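Local atomic coordinates of malate dehydrogenase (Pyrococcus horikoshii, PDB entry 1V9N), a protein that catalyses the reversible, NAD-dependent oxidation of (S)-malate to oxaloacetate as a cytoplasmic homodimer. Residues 57-60 against 61-64. Residues are numbered along the deposited sequence; the frame is centred on the assembly and turned at random.
Sequences VQRL and KRYV
Arg-59 and Arg-62 run side by side in the same direction, and the NH1 atom of Arg-62 sits over one face of the Arg-59 guanidinium, 3.1 Å from NH1 of Arg-59. Seen from Arg-62, this neighbour lies at the edge of its own guanidinium; the two planes are 64° apart. Both nitrogens are donors, so they are not hydrogen-bonded to each other. Arg-62 is extended from CG to NE, its CG anti to the backbone N (chi1 173°), and its NE is hydrogen-bonded to Thr-271, whereas the Arg-59 side chain, bent along its length, passes about 5 Å from a bound NADPH.

Arg-59 is the N-cap of helix 60-69, which follows the short 3-10 segment 57-58. Its carbonyl O receives a weak i-to-i+3 bond from Arg-62 N and a weak i-to-i+4 bond from Tyr-63 N; the next i-to-i+4 bond, from Val-64 N to Leu-60 O, is short and nearly straight (2.9 Å, 163° at the hydrogen). A water links Val-57 O to Lys-61 N, 2.9 Å from each, across the turn where the chain enters the helix.

The Tyr-63 ring lays one face over Arg-59 O, which is offset toward the rim and nearest to CD2 of Tyr-63 (3.4 Å), while its hydroxyl is hydrogen-bonded to His-127. An alanine in place of Tyr-63 would probably leave His-127 without this hydroxyl partner and take the ring face from Arg-59 O.

Among the apolar side chains, Leu-60 CG meets Val-64 CG2 at 4.1 Å, and these two side chains also pack against Phe-22 and Val-26, respectively, of helix 16-29.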
loop_
_atom_site.group_PDB
_atom_site.type_symbol
_atom_site.label_atom_id
_atom_site.label_comp_id
_atom_site.label_asym_id
_atom_site.label_seq_id
_atom_site.Cartn_x
_atom_site.Cartn_y
_atom_site.Cartn_z
ATOM N N VAL A 57 -6.443 -1.736 -25.756
ATOM C CA VAL A 57 -7.549 -1.820 -26.711
ATOM C C VAL A 57 -8.309 -3.142 -26.632
ATOM O O VAL A 57 -9.474 -3.221 -27.021
ATOM C CB VAL A 57 -7.059 -1.628 -28.163
ATOM C CG1 VAL A 57 -6.476 -0.242 -28.329
ATOM C CG2 VAL A 57 -6.026 -2.687 -28.510
ATOM N N GLN A 58 -7.646 -4.179 -26.136
ATOM C CA GLN A 58 -8.273 -5.486 -26.004
ATOM C C GLN A 58 -9.544 -5.379 -25.159
ATOM O O GLN A 58 -10.371 -6.287 -25.146
ATOM C CB GLN A 58 -7.305 -6.459 -25.335
ATOM C CG GLN A 58 -7.860 -7.857 -25.168
ATOM C CD GLN A 58 -7.181 -8.617 -24.050
ATOM O OE1 GLN A 58 -7.354 -8.296 -22.871
ATOM N NE2 GLN A 58 -6.398 -9.625 -24.410
ATOM N N ARG A 59 -9.691 -4.258 -24.461
ATOM C CA ARG A 59 -10.835 -4.022 -23.589
ATOM C C ARG A 59 -11.818 -3.033 -24.178
ATOM O O ARG A 59 -12.716 -2.556 -23.487
ATOM C CB ARG A 59 -10.340 -3.473 -22.266
ATOM C CG ARG A 59 -9.254 -4.309 -21.664
ATOM C CD ARG A 59 -9.852 -5.265 -20.693
ATOM N NE ARG A 59 -9.425 -4.964 -19.337
ATOM C CZ ARG A 59 -9.893 -5.601 -18.276
ATOM N NH1 ARG A 59 -10.798 -6.552 -18.447
ATOM N NH2 ARG A 59 -9.449 -5.317 -17.062
ATOM N N LEU A 60 -11.634 -2.697 -25.446
ATOM C CA LEU A 60 -12.533 -1.760 -26.090
ATOM C C LEU A 60 -13.918 -2.391 -26.227
ATOM O O LEU A 60 -14.935 -1.714 -26.091
ATOM C CB LEU A 60 -11.998 -1.373 -27.466
ATOM C CG LEU A 60 -12.867 -0.365 -28.215
ATOM C CD1 LEU A 60 -12.861 0.969 -27.473
ATOM C CD2 LEU A 60 -12.343 -0.199 -29.637
ATOM N N LYS A 61 -13.954 -3.694 -26.485
ATOM C CA LYS A 61 -15.225 -4.400 -26.638
ATOM C C LYS A 61 -16.052 -4.328 -25.353
ATOM O O LYS A 61 -17.283 -4.348 -25.396
ATOM C CB LYS A 61 -14.977 -5.861 -27.012
ATOM C CG LYS A 61 -14.279 -6.669 -25.935
ATOM C CD LYS A 61 -14.133 -8.128 -26.348
ATOM C CE LYS A 61 -13.498 -8.950 -25.236
ATOM N NZ LYS A 61 -13.399 -10.391 -25.595
ATOM N N ARG A 62 -15.364 -4.246 -24.216
ATOM C CA ARG A 62 -16.014 -4.160 -22.915
ATOM C C ARG A 62 -16.764 -2.837 -22.786
ATOM O O ARG A 62 -17.915 -2.803 -22.350
ATOM C CB ARG A 62 -14.969 -4.272 -21.797
ATOM C CG ARG A 62 -15.518 -4.035 -20.394
ATOM C CD ARG A 62 -14.430 -4.153 -19.322
ATOM N NE ARG A 62 -15.004 -4.193 -17.983
ATOM C CZ ARG A 62 -14.354 -4.583 -16.890
ATOM N NH1 ARG A 62 -13.085 -4.971 -16.967
ATOM N NH2 ARG A 62 -14.980 -4.600 -15.718
ATOM N N TYR A 63 -16.104 -1.748 -23.165
ATOM C CA TYR A 63 -16.722 -0.433 -23.083
ATOM C C TYR A 63 -17.803 -0.267 -24.135
ATOM O O TYR A 63 -18.832 0.352 -23.874
ATOM C CB TYR A 63 -15.661 0.664 -23.223
ATOM C CG TYR A 63 -14.535 0.527 -22.223
ATOM C CD1 TYR A 63 -14.798 0.250 -20.882
ATOM C CD2 TYR A 63 -13.206 0.662 -22.617
ATOM C CE1 TYR A 63 -13.765 0.108 -19.958
ATOM C CE2 TYR A 63 -12.165 0.524 -21.699
ATOM C CZ TYR A 63 -12.452 0.248 -20.374
ATOM O OH TYR A 63 -11.424 0.124 -19.466
ATOM N N VAL A 64 -17.567 -0.815 -25.325
ATOM C CA VAL A 64 -18.550 -0.747 -26.405
ATOM C C VAL A 64 -19.849 -1.414 -25.953
ATOM O O VAL A 64 -20.922 -0.834 -26.064
ATOM C CB VAL A 64 -18.049 -1.469 -27.684
ATOM C CG1 VAL A 64 -19.207 -1.673 -28.662
ATOM C CG2 VAL A 64 -16.946 -0.653 -28.343
HETATM O O HOH W 1 -11.668 -4.903 -27.864
#